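Local coordinates for protein protease Do-like 1, chloroplastic (PDB 3QO6) that acts as a chloroplast serine protease that is required at high temperature and may take part in degrading damaged proteins, at residues T68-I73 and F96-D101; G193-I198 and G209-V214; F89-V94 and A103-D108. One frame throughout, in Å; residues are numbered along the deposited sequence.

Interaction 1. Residues T68-I73 and F96-D101; sequences TNYHVI and FDQDKD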
ATOM      1  N   THR B  68      -9.547 -35.100  -6.713  1.00 62.09           N
ATOM      2  CA  THR B  68      -9.383 -33.668  -6.667  1.00 61.51           C
ATOM      3  C   THR B  68      -7.988 -33.340  -6.197  1.00 62.52           C
ATOM      4  O   THR B  68      -7.155 -34.214  -6.025  1.00 60.31           O
ATOM      5  CB  THR B  68     -10.414 -33.017  -5.719  1.00 62.01           C
ATOM      6  OG1 THR B  68     -10.444 -31.606  -5.948  1.00 63.39           O
ATOM      7  CG2 THR B  68     -10.040 -33.256  -4.263  1.00 66.82           C
ATOM      8  N   ASN B  69      -7.734 -32.057  -6.014  1.00 65.58           N
ATOM      9  CA  ASN B  69      -6.446 -31.610  -5.537  1.00 67.17           C
ATOM     10  C   ASN B  69      -6.540 -31.688  -4.027  1.00 68.81           C
ATOM     11  O   ASN B  69      -7.581 -31.362  -3.423  1.00 66.34           O
ATOM     12  CB  ASN B  69      -6.176 -30.144  -5.948  1.00 69.00           C
ATOM     13  CG  ASN B  69      -5.550 -30.010  -7.331  1.00 70.98           C
ATOM     14  OD1 ASN B  69      -5.829 -29.057  -8.055  1.00 75.58           O
ATOM     15  ND2 ASN B  69      -4.693 -30.951  -7.696  1.00 68.81           N
ATOM     16  N   TYR B  70      -5.459 -32.121  -3.404  1.00 67.24           N
ATOM     17  CA  TYR B  70      -5.482 -32.157  -1.973  1.00 68.02           C
ATOM     18  C   TYR B  70      -5.653 -30.741  -1.433  1.00 68.64           C
ATOM     19  O   TYR B  70      -6.459 -30.529  -0.516  1.00 68.63           O
ATOM     20  CB  TYR B  70      -4.200 -32.746  -1.429  1.00 68.67           C
ATOM     21  CG  TYR B  70      -4.070 -32.556   0.056  1.00 69.33           C
ATOM     22  CD1 TYR B  70      -5.125 -32.907   0.923  1.00 67.68           C
ATOM     23  CD2 TYR B  70      -2.889 -32.057   0.608  1.00 67.83           C
ATOM     24  CE1 TYR B  70      -4.999 -32.764   2.290  1.00 64.76           C
ATOM     25  CE2 TYR B  70      -2.752 -31.914   1.972  1.00 67.73           C
ATOM     26  CZ  TYR B  70      -3.805 -32.263   2.810  1.00 70.73           C
ATOM     27  OH  TYR B  70      -3.654 -32.061   4.167  1.00 77.53           O
ATOM     28  N   HIS B  71      -4.933 -29.767  -2.009  1.00 64.68           N
ATOM     29  CA  HIS B  71      -5.032 -28.403  -1.486  1.00 62.87           C
ATOM     30  C   HIS B  71      -6.443 -27.831  -1.449  1.00 61.80           C
ATOM     31  O   HIS B  71      -6.696 -26.874  -0.741  1.00 61.03           O
ATOM     32  CB  HIS B  71      -4.060 -27.434  -2.198  1.00 63.04           C
ATOM     33  CG  HIS B  71      -4.560 -26.887  -3.501  1.00 66.90           C
ATOM     34  ND1 HIS B  71      -4.106 -27.339  -4.721  1.00 63.31           N
ATOM     35  CD2 HIS B  71      -5.492 -25.941  -3.775  1.00 65.78           C
ATOM     36  CE1 HIS B  71      -4.743 -26.701  -5.687  1.00 67.97           C
ATOM     37  NE2 HIS B  71      -5.590 -25.848  -5.141  1.00 63.07           N
ATOM     38  N   VAL B  72      -7.361 -28.442  -2.185  1.00 63.18           N
ATOM     39  CA  VAL B  72      -8.759 -28.009  -2.221  1.00 64.40           C
ATOM     40  C   VAL B  72      -9.518 -28.536  -0.991  1.00 69.90           C
ATOM     41  O   VAL B  72     -10.472 -27.925  -0.518  1.00 69.68           O
ATOM     42  CB  VAL B  72      -9.450 -28.572  -3.496  1.00 65.07           C
ATOM     43  CG1 VAL B  72     -10.959 -28.444  -3.403  1.00 62.39           C
ATOM     44  CG2 VAL B  72      -8.929 -27.861  -4.726  1.00 59.04           C
ATOM     45  N   ILE B  73      -9.068 -29.685  -0.492  1.00 75.19           N
ATOM     46  CA  ILE B  73      -9.652 -30.407   0.637  1.00 74.98           C
ATOM     47  C   ILE B  73      -9.067 -29.963   1.974  1.00 79.05           C
ATOM     48  O   ILE B  73      -9.756 -29.959   3.001  1.00 79.33           O
ATOM     49  CB  ILE B  73      -9.401 -31.935   0.428  1.00 74.21           C
ATOM     50  CG1 ILE B  73     -10.358 -32.458  -0.626  1.00 73.96           C
ATOM     51  CG2 ILE B  73      -9.514 -32.715   1.694  1.00 78.51           C
ATOM     52  CD1 ILE B  73     -11.767 -32.029  -0.460  1.00 73.29           C
ATOM     53  N   PHE B  96      -5.077 -39.249   0.700  1.00 74.33           N
ATOM     54  CA  PHE B  96      -4.416 -38.240  -0.099  1.00 72.05           C
ATOM     55  C   PHE B  96      -2.880 -38.220  -0.109  1.00 73.81           C
ATOM     56  O   PHE B  96      -2.219 -38.638   0.840  1.00 73.82           O
ATOM     57  CB  PHE B  96      -4.941 -36.881   0.345  1.00 70.54           C
ATOM     58  CG  PHE B  96      -4.588 -36.528   1.762  1.00 70.49           C
ATOM     59  CD1 PHE B  96      -3.303 -36.082   2.088  1.00 70.29           C
ATOM     60  CD2 PHE B  96      -5.532 -36.664   2.789  1.00 68.76           C
ATOM     61  CE1 PHE B  96      -2.957 -35.775   3.432  1.00 68.68           C
ATOM     62  CE2 PHE B  96      -5.199 -36.360   4.130  1.00 64.14           C
ATOM     63  CZ  PHE B  96      -3.915 -35.919   4.449  1.00 61.82           C
ATOM     64  N   ASP B  97      -2.321 -37.694  -1.197  1.00 74.03           N
ATOM     65  CA  ASP B  97      -0.876 -37.592  -1.375  1.00 71.26           C
ATOM     66  C   ASP B  97      -0.495 -36.124  -1.466  1.00 71.41           C
ATOM     67  O   ASP B  97      -0.747 -35.504  -2.484  1.00 71.03           O
ATOM     68  CB  ASP B  97      -0.477 -38.269  -2.673  1.00 70.11           C
ATOM     69  CG  ASP B  97       1.003 -38.395  -2.817  1.00 70.81           C
ATOM     70  OD1 ASP B  97       1.750 -37.613  -2.184  1.00 77.28           O
ATOM     71  OD2 ASP B  97       1.426 -39.281  -3.573  1.00 75.75           O
ATOM     72  N   GLN B  98       0.124 -35.573  -0.430  1.00 72.19           N
ATOM     73  CA  GLN B  98       0.491 -34.156  -0.436  1.00 75.52           C
ATOM     74  C   GLN B  98       1.553 -33.773  -1.440  1.00 75.91           C
ATOM     75  O   GLN B  98       1.578 -32.649  -1.933  1.00 79.86           O
ATOM     76  CB  GLN B  98       0.995 -33.716   0.928  1.00 79.21           C
ATOM     77  CG  GLN B  98      -0.054 -33.578   1.978  1.00 91.65           C
ATOM     78  CD  GLN B  98       0.465 -32.763   3.140  1.00 98.60           C
ATOM     79  OE1 GLN B  98       1.629 -32.901   3.519  1.00101.78           O
ATOM     80  NE2 GLN B  98      -0.390 -31.910   3.717  1.00100.72           N
ATOM     81  N   ASP B  99       2.447 -34.697  -1.734  1.00 74.83           N
ATOM     82  CA  ASP B  99       3.503 -34.381  -2.654  1.00 75.81           C
ATOM     83  C   ASP B  99       3.032 -34.127  -4.054  1.00 72.71           C
ATOM     84  O   ASP B  99       3.506 -33.203  -4.692  1.00 74.78           O
ATOM     85  CB  ASP B  99       4.562 -35.473  -2.634  1.00 80.77           C
ATOM     86  CG  ASP B  99       5.417 -35.401  -1.399  1.00 85.00           C
ATOM     87  OD1 ASP B  99       5.466 -34.314  -0.765  1.00 85.40           O
ATOM     88  OD2 ASP B  99       6.047 -36.422  -1.071  1.00 92.59           O
ATOM     89  N   LYS B 100       2.100 -34.933  -4.533  1.00 69.58           N
ATOM     90  CA  LYS B 100       1.590 -34.757  -5.876  1.00 67.80           C
ATOM     91  C   LYS B 100       0.233 -34.065  -5.855  1.00 65.65           C
ATOM     92  O   LYS B 100      -0.504 -34.099  -6.836  1.00 66.41           O
ATOM     93  CB  LYS B 100       1.484 -36.117  -6.562  1.00 72.42           C
ATOM     94  CG  LYS B 100       2.746 -36.959  -6.454  1.00 77.05           C
ATOM     95  CD  LYS B 100       3.874 -36.298  -7.216  1.00 80.76           C
ATOM     96  CE  LYS B 100       5.161 -37.103  -7.174  1.00 85.16           C
ATOM     97  NZ  LYS B 100       6.272 -36.330  -7.839  1.00 91.14           N
ATOM     98  N   ASP B 101      -0.088 -33.441  -4.725  1.00 64.80           N
ATOM     99  CA  ASP B 101      -1.353 -32.719  -4.527  1.00 66.85           C
ATOM    100  C   ASP B 101      -2.616 -33.391  -5.074  1.00 68.36           C
ATOM    101  O   ASP B 101      -3.504 -32.731  -5.615  1.00 67.04           O
ATOM    102  CB  ASP B 101      -1.236 -31.300  -5.090  1.00 70.22           C
ATOM    103  CG  ASP B 101      -2.298 -30.365  -4.556  1.00 71.49           C
ATOM    104  OD1 ASP B 101      -2.769 -30.533  -3.412  1.00 76.10           O
ATOM    105  OD2 ASP B 101      -2.657 -29.429  -5.279  1.00 74.44           O
TER
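The phenol ring of Tyr70 lies over one face of the Phe96 ring in an offset stack, with centroids 4.2 Å apart and planes only 6° from parallel. This pair lies next to the His-Asp half of the predicted charge relay of a chymotrypsin-like protease, made here by His71 and Asp101. With CG anti to the backbone N (chi1 169°), the Tyr70 ring is directed at Phe96. Gln98 meets the same ring at its edge, near the ring plane, with its amide turned steeply against it.

Asp101 is gripped through three oxygens. Its carbonyl O accepts Tyr70 N and Asn69 ND2, both at 3.0 Å and from opposite faces of the carbonyl plane; the backbone N-H comes from well above that plane. Carboxylate OD1 takes the backbone N of His71 at 2.7 Å, and OD2 takes the imidazole, each through the syn lone pair. Two bonds to one residue fix the rotation of the carboxylate and set it nearly coplanar with the imidazole. Asn69 ties this arrangement to the third predicted member, since its side chain touches Ser180 and its OD1 makes a weak hydrogen bond to Gly181 N. The imidazole bond is short and fairly straight: His71 ND1 lies 2.6 Å from Asp101 OD2, with an N-H...O angle of 162°, and the acceptor is in the ring plane.

Interaction 2. Residues G193-I198 and G209-V214; sequences GINTAI and GFSIPV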
ATOM      1  N   GLY B 193      -4.918 -35.014 -17.300  1.00 59.62           N
ATOM      2  CA  GLY B 193      -4.300 -34.395 -16.136  1.00 57.99           C
ATOM      3  C   GLY B 193      -5.333 -33.753 -15.237  1.00 61.41           C
ATOM      4  O   GLY B 193      -6.522 -33.714 -15.600  1.00 60.86           O
ATOM      5  N   ILE B 194      -4.888 -33.283 -14.064  1.00 61.85           N
ATOM      6  CA  ILE B 194      -5.747 -32.593 -13.096  1.00 62.48           C
ATOM      7  C   ILE B 194      -5.244 -31.158 -13.067  1.00 64.83           C
ATOM      8  O   ILE B 194      -4.050 -30.945 -12.795  1.00 63.76           O
ATOM      9  CB  ILE B 194      -5.580 -33.136 -11.662  1.00 67.02           C
ATOM     10  CG1 ILE B 194      -5.676 -34.659 -11.649  1.00 74.66           C
ATOM     11  CG2 ILE B 194      -6.672 -32.576 -10.771  1.00 63.81           C
ATOM     12  CD1 ILE B 194      -5.732 -35.249 -10.243  1.00 79.74           C
ATOM     13  N   ASN B 195      -6.121 -30.183 -13.335  1.00 61.44           N
ATOM     14  CA  ASN B 195      -5.680 -28.790 -13.332  1.00 62.28           C
ATOM     15  C   ASN B 195      -5.394 -28.434 -11.897  1.00 63.31           C
ATOM     16  O   ASN B 195      -6.256 -28.590 -11.041  1.00 67.22           O
ATOM     17  CB  ASN B 195      -6.751 -27.864 -13.927  1.00 60.25           C
ATOM     18  CG  ASN B 195      -7.130 -28.253 -15.343  1.00 59.64           C
ATOM     19  OD1 ASN B 195      -6.268 -28.505 -16.172  1.00 56.90           O
ATOM     20  ND2 ASN B 195      -8.430 -28.311 -15.621  1.00 60.71           N
ATOM     21  N   THR B 196      -4.194 -27.954 -11.604  1.00 62.82           N
ATOM     22  CA  THR B 196      -3.924 -27.671 -10.217  1.00 62.14           C
ATOM     23  C   THR B 196      -3.284 -26.364  -9.838  1.00 62.62           C
ATOM     24  O   THR B 196      -3.423 -25.949  -8.695  1.00 66.19           O
ATOM     25  CB  THR B 196      -3.136 -28.853  -9.541  1.00 63.17           C
ATOM     26  OG1 THR B 196      -1.844 -28.410  -9.118  1.00 62.68           O
ATOM     27  CG2 THR B 196      -3.013 -30.036 -10.474  1.00 52.88           C
ATOM     28  N   ALA B 197      -2.605 -25.698 -10.762  1.00 60.08           N
ATOM     29  CA  ALA B 197      -1.960 -24.419 -10.443  1.00 57.15           C
ATOM     30  C   ALA B 197      -1.590 -23.587 -11.681  1.00 59.65           C
ATOM     31  O   ALA B 197      -1.658 -24.060 -12.835  1.00 53.78           O
ATOM     32  CB  ALA B 197      -0.697 -24.657  -9.611  1.00 48.55           C
ATOM     33  N   ILE B 198      -1.178 -22.344 -11.423  1.00 57.84           N
ATOM     34  CA  ILE B 198      -0.782 -21.448 -12.499  1.00 54.60           C
ATOM     35  C   ILE B 198       0.387 -20.546 -12.073  1.00 55.94           C
ATOM     36  O   ILE B 198       0.743 -20.476 -10.903  1.00 51.15           O
ATOM     37  CB  ILE B 198      -1.948 -20.551 -12.862  1.00 52.43           C
ATOM     38  CG1 ILE B 198      -2.163 -19.566 -11.724  1.00 47.93           C
ATOM     39  CG2 ILE B 198      -3.234 -21.381 -13.089  1.00 45.47           C
ATOM     40  CD1 ILE B 198      -3.302 -18.626 -11.976  1.00 47.90           C
ATOM     41  N   GLY B 209      -0.742 -22.441 -17.314  1.00 56.22           N
ATOM     42  CA  GLY B 209      -1.345 -23.294 -16.298  1.00 54.36           C
ATOM     43  C   GLY B 209      -0.782 -24.700 -16.256  1.00 54.45           C
ATOM     44  O   GLY B 209      -0.322 -25.210 -17.253  1.00 60.51           O
ATOM     45  N   PHE B 210      -0.846 -25.345 -15.101  1.00 56.90           N
ATOM     46  CA  PHE B 210      -0.311 -26.687 -14.942  1.00 52.43           C
ATOM     47  C   PHE B 210      -1.293 -27.781 -14.495  1.00 56.07           C
ATOM     48  O   PHE B 210      -2.215 -27.537 -13.731  1.00 57.73           O
ATOM     49  CB  PHE B 210       0.830 -26.614 -13.965  1.00 49.74           C
ATOM     50  CG  PHE B 210       1.818 -25.509 -14.273  1.00 54.69           C
ATOM     51  CD1 PHE B 210       1.787 -24.315 -13.562  1.00 48.62           C
ATOM     52  CD2 PHE B 210       2.843 -25.707 -15.206  1.00 48.09           C
ATOM     53  CE1 PHE B 210       2.783 -23.336 -13.762  1.00 52.60           C
ATOM     54  CE2 PHE B 210       3.827 -24.748 -15.404  1.00 50.63           C
ATOM     55  CZ  PHE B 210       3.805 -23.557 -14.677  1.00 49.19           C
ATOM     56  N   SER B 211      -1.099 -28.990 -15.006  1.00 57.92           N
ATOM     57  CA  SER B 211      -1.932 -30.129 -14.634  1.00 58.93           C
ATOM     58  C   SER B 211      -1.025 -31.291 -14.231  1.00 58.79           C
ATOM     59  O   SER B 211       0.032 -31.505 -14.857  1.00 56.57           O
ATOM     60  CB  SER B 211      -2.792 -30.561 -15.803  1.00 58.32           C
ATOM     61  OG  SER B 211      -3.633 -29.505 -16.192  1.00 64.04           O
ATOM     62  N   ILE B 212      -1.416 -32.015 -13.182  1.00 55.48           N
ATOM     63  CA  ILE B 212      -0.631 -33.169 -12.749  1.00 56.97           C
ATOM     64  C   ILE B 212      -1.020 -34.186 -13.821  1.00 55.17           C
ATOM     65  O   ILE B 212      -2.219 -34.362 -14.093  1.00 54.32           O
ATOM     66  CB  ILE B 212      -1.072 -33.727 -11.355  1.00 60.84           C
ATOM     67  CG1 ILE B 212      -0.949 -32.667 -10.250  1.00 57.62           C
ATOM     68  CG2 ILE B 212      -0.192 -34.910 -10.996  1.00 61.30           C
ATOM     69  CD1 ILE B 212       0.443 -32.132 -10.089  1.00 57.88           C
ATOM     70  N   PRO B 213      -0.029 -34.848 -14.452  1.00 54.78           N
ATOM     71  CA  PRO B 213      -0.340 -35.828 -15.498  1.00 55.07           C
ATOM     72  C   PRO B 213      -1.093 -37.057 -15.001  1.00 57.22           C
ATOM     73  O   PRO B 213      -0.798 -37.628 -13.950  1.00 58.43           O
ATOM     74  CB  PRO B 213       1.022 -36.160 -16.083  1.00 54.08           C
ATOM     75  CG  PRO B 213       1.944 -36.007 -14.884  1.00 55.80           C
ATOM     76  CD  PRO B 213       1.422 -34.800 -14.170  1.00 56.25           C
ATOM     77  N   VAL B 214      -2.081 -37.446 -15.785  1.00 58.02           N
ATOM     78  CA  VAL B 214      -2.923 -38.583 -15.490  1.00 61.37           C
ATOM     79  C   VAL B 214      -2.176 -39.853 -15.085  1.00 64.79           C
ATOM     80  O   VAL B 214      -2.595 -40.558 -14.168  1.00 67.85           O
ATOM     81  CB  VAL B 214      -3.814 -38.880 -16.703  1.00 59.84           C
ATOM     82  CG1 VAL B 214      -2.954 -39.287 -17.875  1.00 54.15           C
ATOM     83  CG2 VAL B 214      -4.857 -39.915 -16.351  1.00 59.81           C
TER
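Residues 193-198 and 209-213 pair as the antiparallel arms of a hairpin, their axes approaching to 4.1 Å and their N-to-C directions 139° apart. Ile194 and Ile212 form a hydrogen-bonded pair, in which Ile194 N donates to Ile212 O at 2.9 Å. Gly193 with Pro213 and Asn195 with Ser211 are the flanking non-hydrogen-bonded pairs. Between Asn195 and Ala197 the pairing slips by one residue: Thr196 and Ala197 both lie opposite Phe210, which defines a classic beta bulge. Thr196 N bonds to Phe210 O (2.9 Å, N-H...O 178°), while Phe210 N returns to Ala197 O at 2.7 Å.

On the face carrying Asn195, the Ser211 hydroxyl, set anti to its own carbonyl carbon (chi1 -60°), donates a weak hydrogen bond from OG to Asn195 OD1 at 2.8 Å. Ile198 shares this face and brings CG2 against Gly209 CA, where no side chain intervenes. On the other face the Phe210 ring stays close to the opposite backbone, its CD1 lying 3.5 Å from Ala197 O and its CE1 4.0 Å from Ile198 C. Tyr199 meets that ring edge-to-face, and Leu140 of the second subunit packs on it. An alanine in place of Phe210 would probably deprive Tyr199 and the neighbouring subunit's leucine of the surface they rest on.

Thr196 and Ile198 make backbone hydrogen bonds to the bound peptide, against which Ala197 also packs. A strand whose far end receives a peptide through Thr196 and Ile198, beside the predicted charge relay, corresponds to the substrate-binding strand of the second barrel in chymotrypsin-like proteases.

Interaction 3. Residues F89-V94 and A103-D108; sequences FDAKVV and AVLRID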
ATOM      1  N   PHE B  89     -23.990 -33.948  -2.084  1.00 92.54           N
ATOM      2  CA  PHE B  89     -23.724 -35.052  -1.155  1.00 89.43           C
ATOM      3  C   PHE B  89     -22.614 -34.744  -0.162  1.00 90.29           C
ATOM      4  O   PHE B  89     -21.784 -33.846  -0.374  1.00 89.04           O
ATOM      5  CB  PHE B  89     -23.326 -36.324  -1.899  1.00 85.79           C
ATOM      6  CG  PHE B  89     -24.318 -36.769  -2.919  1.00 87.50           C
ATOM      7  CD1 PHE B  89     -24.703 -38.102  -2.989  1.00 89.72           C
ATOM      8  CD2 PHE B  89     -24.837 -35.881  -3.847  1.00 88.23           C
ATOM      9  CE1 PHE B  89     -25.590 -38.541  -3.972  1.00 89.69           C
ATOM     10  CE2 PHE B  89     -25.717 -36.304  -4.826  1.00 90.56           C
ATOM     11  CZ  PHE B  89     -26.095 -37.639  -4.890  1.00 91.91           C
ATOM     12  N   ASP B  90     -22.608 -35.507   0.930  1.00 92.14           N
ATOM     13  CA  ASP B  90     -21.589 -35.353   1.964  1.00 88.25           C
ATOM     14  C   ASP B  90     -20.465 -36.283   1.531  1.00 82.94           C
ATOM     15  O   ASP B  90     -20.731 -37.388   1.021  1.00 80.07           O
ATOM     16  CB  ASP B  90     -22.145 -35.756   3.328  1.00 94.29           C
ATOM     17  CG  ASP B  90     -21.705 -34.811   4.426  1.00101.09           C
ATOM     18  OD1 ASP B  90     -20.497 -34.794   4.771  1.00100.64           O
ATOM     19  OD2 ASP B  90     -22.577 -34.069   4.939  1.00105.44           O
ATOM     20  N   ALA B  91     -19.222 -35.842   1.718  1.00 76.82           N
ATOM     21  CA  ALA B  91     -18.097 -36.643   1.259  1.00 77.71           C
ATOM     22  C   ALA B  91     -17.089 -37.029   2.300  1.00 77.42           C
ATOM     23  O   ALA B  91     -16.673 -36.207   3.122  1.00 77.63           O
ATOM     24  CB  ALA B  91     -17.387 -35.924   0.116  1.00 76.95           C
ATOM     25  N   LYS B  92     -16.672 -38.288   2.236  1.00 75.68           N
ATOM     26  CA  LYS B  92     -15.681 -38.799   3.167  1.00 76.58           C
ATOM     27  C   LYS B  92     -14.313 -38.778   2.485  1.00 74.30           C
ATOM     28  O   LYS B  92     -14.183 -39.131   1.312  1.00 73.67           O
ATOM     29  CB  LYS B  92     -16.043 -40.230   3.579  1.00 81.20           C
ATOM     30  CG  LYS B  92     -15.057 -40.899   4.547  1.00 90.32           C
ATOM     31  CD  LYS B  92     -14.738 -42.349   4.126  1.00 90.71           C
ATOM     32  CE  LYS B  92     -13.547 -42.915   4.908  1.00 91.23           C
ATOM     33  NZ  LYS B  92     -12.921 -44.066   4.182  1.00 89.79           N
ATOM     34  N   VAL B  93     -13.298 -38.358   3.225  1.00 70.13           N
ATOM     35  CA  VAL B  93     -11.953 -38.306   2.689  1.00 68.66           C
ATOM     36  C   VAL B  93     -11.292 -39.684   2.641  1.00 69.24           C
ATOM     37  O   VAL B  93     -10.754 -40.154   3.636  1.00 72.84           O
ATOM     38  CB  VAL B  93     -11.081 -37.375   3.538  1.00 65.68           C
ATOM     39  CG1 VAL B  93      -9.678 -37.335   3.002  1.00 63.31           C
ATOM     40  CG2 VAL B  93     -11.673 -35.995   3.538  1.00 68.31           C
ATOM     41  N   VAL B  94     -11.324 -40.342   1.492  1.00 68.66           N
ATOM     42  CA  VAL B  94     -10.687 -41.654   1.371  1.00 67.20           C
ATOM     43  C   VAL B  94      -9.182 -41.619   1.678  1.00 69.45           C
ATOM     44  O   VAL B  94      -8.650 -42.539   2.293  1.00 73.58           O
ATOM     45  CB  VAL B  94     -10.854 -42.227  -0.055  1.00 64.69           C
ATOM     46  CG1 VAL B  94     -10.038 -43.501  -0.211  1.00 54.85           C
ATOM     47  CG2 VAL B  94     -12.335 -42.452  -0.369  1.00 62.46           C
ATOM     48  N   ALA B 103      -5.953 -35.996  -4.205  1.00 69.05           N
ATOM     49  CA  ALA B 103      -6.769 -36.452  -3.093  1.00 65.55           C
ATOM     50  C   ALA B 103      -7.963 -37.254  -3.568  1.00 66.43           C
ATOM     51  O   ALA B 103      -8.493 -37.003  -4.652  1.00 67.67           O
ATOM     52  CB  ALA B 103      -7.236 -35.278  -2.285  1.00 65.29           C
ATOM     53  N   VAL B 104      -8.385 -38.241  -2.782  1.00 66.01           N
ATOM     54  CA  VAL B 104      -9.559 -39.010  -3.185  1.00 66.26           C
ATOM     55  C   VAL B 104     -10.692 -38.912  -2.179  1.00 64.26           C
ATOM     56  O   VAL B 104     -10.481 -38.977  -0.980  1.00 65.56           O
ATOM     57  CB  VAL B 104      -9.259 -40.487  -3.405  1.00 63.32           C
ATOM     58  CG1 VAL B 104     -10.515 -41.152  -3.918  1.00 63.63           C
ATOM     59  CG2 VAL B 104      -8.127 -40.659  -4.399  1.00 62.65           C
ATOM     60  N   LEU B 105     -11.898 -38.754  -2.691  1.00 66.57           N
ATOM     61  CA  LEU B 105     -13.074 -38.632  -1.857  1.00 68.08           C
ATOM     62  C   LEU B 105     -14.029 -39.751  -2.200  1.00 71.05           C
ATOM     63  O   LEU B 105     -13.886 -40.414  -3.241  1.00 68.86           O
ATOM     64  CB  LEU B 105     -13.760 -37.302  -2.128  1.00 67.26           C
ATOM     65  CG  LEU B 105     -13.575 -36.088  -1.217  1.00 69.27           C
ATOM     66  CD1 LEU B 105     -12.193 -35.995  -0.608  1.00 64.33           C
ATOM     67  CD2 LEU B 105     -13.891 -34.859  -2.047  1.00 69.80           C
ATOM     68  N   ARG B 106     -14.994 -39.975  -1.312  1.00 74.50           N
ATOM     69  CA  ARG B 106     -16.015 -40.987  -1.542  1.00 77.98           C
ATOM     70  C   ARG B 106     -17.334 -40.400  -1.112  1.00 78.30           C
ATOM     71  O   ARG B 106     -17.420 -39.666  -0.115  1.00 78.28           O
ATOM     72  CB  ARG B 106     -15.754 -42.263  -0.742  1.00 83.82           C
ATOM     73  CG  ARG B 106     -16.470 -43.496  -1.310  1.00 91.92           C
ATOM     74  CD  ARG B 106     -16.622 -44.645  -0.286  1.00101.97           C
ATOM     75  NE  ARG B 106     -17.208 -45.842  -0.906  1.00110.96           N
ATOM     76  CZ  ARG B 106     -16.519 -46.932  -1.262  1.00114.83           C
ATOM     77  NH1 ARG B 106     -15.203 -47.000  -1.051  1.00117.74           N
ATOM     78  NH2 ARG B 106     -17.136 -47.948  -1.862  1.00113.91           N
ATOM     79  N   ILE B 107     -18.359 -40.692  -1.897  1.00 80.96           N
ATOM     80  CA  ILE B 107     -19.697 -40.235  -1.592  1.00 82.25           C
ATOM     81  C   ILE B 107     -20.647 -41.402  -1.807  1.00 86.47           C
ATOM     82  O   ILE B 107     -20.354 -42.342  -2.560  1.00 85.67           O
ATOM     83  CB  ILE B 107     -20.154 -39.023  -2.468  1.00 79.02           C
ATOM     84  CG1 ILE B 107     -20.165 -39.396  -3.946  1.00 74.53           C
ATOM     85  CG2 ILE B 107     -19.268 -37.824  -2.198  1.00 77.01           C
ATOM     86  CD1 ILE B 107     -20.895 -38.389  -4.815  1.00 70.56           C
ATOM     87  N   ASP B 108     -21.780 -41.329  -1.113  1.00 92.33           N
ATOM     88  CA  ASP B 108     -22.840 -42.331  -1.154  1.00 95.04           C
ATOM     89  C   ASP B 108     -23.839 -41.876  -2.208  1.00 94.31           C
ATOM     90  O   ASP B 108     -24.784 -41.152  -1.889  1.00 94.79           O
ATOM     91  CB  ASP B 108     -23.522 -42.383   0.219  1.00 99.12           C
ATOM     92  CG  ASP B 108     -24.589 -43.452   0.311  1.00104.07           C
ATOM     93  OD1 ASP B 108     -25.400 -43.387   1.260  1.00106.51           O
ATOM     94  OD2 ASP B 108     -24.614 -44.360  -0.553  1.00107.44           O
TER
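Ala91 CB and Ile107 CG2 touch at 3.5 Å on one face of a beta hairpin that belongs to the six-stranded antiparallel barrel of the protease domain. Leu105 adds to the same apolar row: its CG lies 4.0 Å from Ala91 CB, and its CD1 lies 4.2 Å from Val93 CG2. Ile107 carries CG1 between its backbone N and carbonyl carbon (chi1 61°), an orientation in which the other branch, CG2, is the one that meets Ala91.

Two backbone bonds fix which residues face each other. Lys92 N donates to Arg106 O at 2.8 Å and Arg106 N to Lys92 O at 2.9 Å, so Lys92 and Arg106 are a hydrogen-bonded antiparallel pair. Their side chains leave from the face opposite the Ala91 row and lead away from the partner strand, ending with Lys92 NZ and Arg106 NH1 6.4 Å apart. Near the other end, Val94 brings CG2 against Arg106 CB, the two side chains crossing at a slant, and its CB packs against Val104 CG1.

Outward from this shell, strand 78-82 supplies Leu79 and Val81, which pack against the Ala91 row, and bonds to the backbones of Phe89 and Ala91. On the other flank strand 65-69 pairs with Ala103 and Leu105, while Val104 packs on Val221 and Leu224 of helix 214-227. Further along, Phe89 turns its ring edge so that CD1 lies 3.2 Å from Asp108 O, in the ring plane.

Interactions 1 and 3 share strand 88-97 and one barrel sheet: Thr68 O lies 2.8 Å from Ala103 N, a probable hydrogen bond, and Ala103 CB packs on Tyr70 CA at 3.6 Å. The hairpin of interaction 3 thus continues into the turn that presents Asp101, although the side chain of Leu105 is about 11 Å from that of Asp101. Interaction 2 lies in the second sheet of the protease domain, yet its centre is about 12 Å from that of interaction 1. His71 CE1 approaches Thr196 O to 3.4 Å, placing the predicted charge relay beside the strand that receives the bound peptide. Interactions 2 and 3 do not touch, their nearest atoms being about 6 Å apart.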